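Local coordinates for putative nucleoprotein (Infectious salmon anemia virus, PDB 4EWC) that encapsidates the negative-strand viral RNA, protecting it from nucleases and forming the ribonucleoprotein that serves as template for transcription and replication, at residues N142-L147 with D411-G416. Residues are numbered along the deposited sequence; the frame is centred on the assembly and turned at random.
Sequences NMAYNL and DFMKNG
Met143, a selenomethionine in the first turn of helix 142-162, meets a second selenomethionine, Met413, in the loop 411-416. CG of Met143 lies 4.0 Å from CE of Met413, and the two bent side chains cross at a slant. CG of Met143 is anti to the backbone N (chi1 -178°), and the bends at chi2 and chi3 then carry SE and CE away from the loop. The side chain also touches Gln259.

Ala144 follows and points its methyl toward the loop. CG of Met413 packs 3.5 Å from Ala144 CB. The same methyl also meets the carboxylate of Asp411, with OD1 of Asp411 at 3.2 Å from Ala144 CB. That oxygen is already engaged within its own segment: Met413 N donates to Asp411 OD1 at 2.9 Å. This bond closes an Asx turn, reaching OD1 on its anti side, 27° out of the carboxylate plane. Lys414 N adds a weak bond to the same oxygen. The backbone of Ala144 contributes through a water, which donates to Ala144 O and accepts from Phe412 N, bridging helix and loop.

One turn after Ala144, Leu147 also faces the loop. CD2 of Leu147 is 4.2 Å from SE of Met413. The same Leu147 CD2 lies 4.3 Å from CB of Phe412. This methyl sits at the edge of the Phe412 ring, near the ring plane, rather than over a face. Helix 253-269 covers this apolar patch: Leu147 touches Cys260 and Ile264, and Met413 touches Leu263. Phe412 reaches further along helix 142-162 to Ser148 and Ile151.

The first turn of helix 142-162 thus packs, buried, against a loop built round an Asx turn, just before helix 417-425. The packing joins parts far apart in the sequence of this largely helical orthomyxovirus nucleoprotein.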
loop_
_atom_site.group_PDB
_atom_site.type_symbol
_atom_site.label_atom_id
_atom_site.label_comp_id
_atom_site.label_asym_id
_atom_site.label_seq_id
_atom_site.Cartn_x
_atom_site.Cartn_y
_atom_site.Cartn_z
ATOM N N ASN A 142 25.577 -10.423 22.873
ATOM C CA ASN A 142 26.703 -11.293 22.542
ATOM C C ASN A 142 26.663 -11.705 21.107
ATOM O O ASN A 142 27.670 -11.673 20.411
ATOM C CB ASN A 142 26.683 -12.572 23.372
ATOM C CG ASN A 142 27.176 -12.363 24.782
ATOM O OD1 ASN A 142 27.850 -11.372 25.091
ATOM N ND2 ASN A 142 26.865 -13.321 25.646
HETATM N N MSE A 143 25.475 -12.132 20.697
HETATM C CA MSE A 143 25.263 -12.646 19.372
HETATM C C MSE A 143 25.577 -11.543 18.386
HETATM O O MSE A 143 26.158 -11.808 17.344
HETATM C CB MSE A 143 23.837 -13.122 19.214
HETATM C CG MSE A 143 23.542 -13.722 17.860
HETATM SE SE MSE A 143 24.596 -15.353 17.533
HETATM C CE MSE A 143 23.721 -16.556 18.797
ATOM N N ALA A 144 25.205 -10.310 18.717
ATOM C CA ALA A 144 25.499 -9.190 17.838
ATOM C C ALA A 144 26.999 -8.963 17.714
ATOM O O ALA A 144 27.537 -8.858 16.602
ATOM C CB ALA A 144 24.811 -7.935 18.330
ATOM N N TYR A 145 27.675 -8.880 18.860
ATOM C CA TYR A 145 29.117 -8.641 18.890
ATOM C C TYR A 145 29.873 -9.751 18.161
ATOM O O TYR A 145 30.867 -9.499 17.477
ATOM C CB TYR A 145 29.623 -8.502 20.335
ATOM C CG TYR A 145 31.126 -8.391 20.420
ATOM C CD1 TYR A 145 31.765 -7.160 20.259
ATOM C CD2 TYR A 145 31.916 -9.517 20.644
ATOM C CE1 TYR A 145 33.152 -7.052 20.333
ATOM C CE2 TYR A 145 33.303 -9.419 20.709
ATOM C CZ TYR A 145 33.914 -8.183 20.558
ATOM O OH TYR A 145 35.283 -8.079 20.614
ATOM N N ASN A 146 29.389 -10.981 18.320
ATOM C CA ASN A 146 30.006 -12.143 17.689
ATOM C C ASN A 146 29.862 -12.117 16.183
ATOM O O ASN A 146 30.800 -12.428 15.452
ATOM C CB ASN A 146 29.419 -13.438 18.255
ATOM C CG ASN A 146 29.892 -13.710 19.666
ATOM O OD1 ASN A 146 30.867 -13.108 20.129
ATOM N ND2 ASN A 146 29.217 -14.616 20.355
ATOM N N LEU A 147 28.673 -11.732 15.737
ATOM C CA LEU A 147 28.398 -11.613 14.323
ATOM C C LEU A 147 29.243 -10.499 13.702
ATOM O O LEU A 147 29.786 -10.692 12.626
ATOM C CB LEU A 147 26.901 -11.411 14.053
ATOM C CG LEU A 147 26.527 -11.207 12.573
ATOM C CD1 LEU A 147 26.806 -12.443 11.727
ATOM C CD2 LEU A 147 25.078 -10.777 12.449
ATOM N N ASP A 411 25.993 -3.106 15.351
ATOM C CA ASP A 411 24.966 -4.027 15.798
ATOM C C ASP A 411 24.012 -4.288 14.650
ATOM O O ASP A 411 23.279 -3.384 14.200
ATOM C CB ASP A 411 24.207 -3.445 16.992
ATOM C CG ASP A 411 23.393 -4.479 17.715
ATOM O OD1 ASP A 411 23.113 -5.552 17.121
ATOM O OD2 ASP A 411 23.021 -4.235 18.883
ATOM N N PHE A 412 24.010 -5.523 14.166
ATOM C CA PHE A 412 23.118 -5.884 13.055
ATOM C C PHE A 412 21.904 -6.667 13.534
ATOM O O PHE A 412 21.096 -7.090 12.719
ATOM C CB PHE A 412 23.866 -6.708 12.018
ATOM C CG PHE A 412 25.046 -5.996 11.404
ATOM C CD1 PHE A 412 24.904 -4.729 10.842
ATOM C CD2 PHE A 412 26.299 -6.601 11.378
ATOM C CE1 PHE A 412 25.994 -4.090 10.260
ATOM C CE2 PHE A 412 27.374 -5.972 10.805
ATOM C CZ PHE A 412 27.228 -4.715 10.238
HETATM N N MSE A 413 21.807 -6.872 14.850
HETATM C CA MSE A 413 20.709 -7.616 15.457
HETATM C C MSE A 413 19.533 -6.724 15.862
HETATM O O MSE A 413 18.387 -7.063 15.589
HETATM C CB MSE A 413 21.182 -8.390 16.691
HETATM C CG MSE A 413 22.291 -9.411 16.467
HETATM SE SE MSE A 413 21.922 -10.900 15.247
HETATM C CE MSE A 413 20.458 -11.781 16.186
ATOM N N LYS A 414 19.821 -5.597 16.514
ATOM C CA LYS A 414 18.770 -4.733 17.071
ATOM C C LYS A 414 17.871 -4.070 16.016
ATOM O O LYS A 414 16.676 -3.916 16.234
ATOM C CB LYS A 414 19.345 -3.655 18.000
ATOM C CG LYS A 414 20.181 -2.575 17.277
ATOM C CD LYS A 414 20.539 -1.382 18.176
ATOM C CE LYS A 414 21.763 -0.619 17.651
ATOM N NZ LYS A 414 21.520 0.180 16.394
ATOM N N ASN A 415 18.457 -3.665 14.897
ATOM C CA ASN A 415 17.724 -3.050 13.801
ATOM C C ASN A 415 18.619 -2.891 12.572
ATOM O O ASN A 415 19.715 -3.445 12.526
ATOM C CB ASN A 415 17.087 -1.720 14.212
ATOM C CG ASN A 415 18.099 -0.719 14.764
ATOM O OD1 ASN A 415 19.180 -0.517 14.196
ATOM N ND2 ASN A 415 17.741 -0.076 15.869
ATOM N N GLY A 416 18.159 -2.138 11.581
ATOM C CA GLY A 416 18.908 -1.984 10.346
ATOM C C GLY A 416 19.739 -0.720 10.199
ATOM O O GLY A 416 20.205 -0.429 9.101
HETATM O O HOH W 1 26.260 -7.114 14.565
#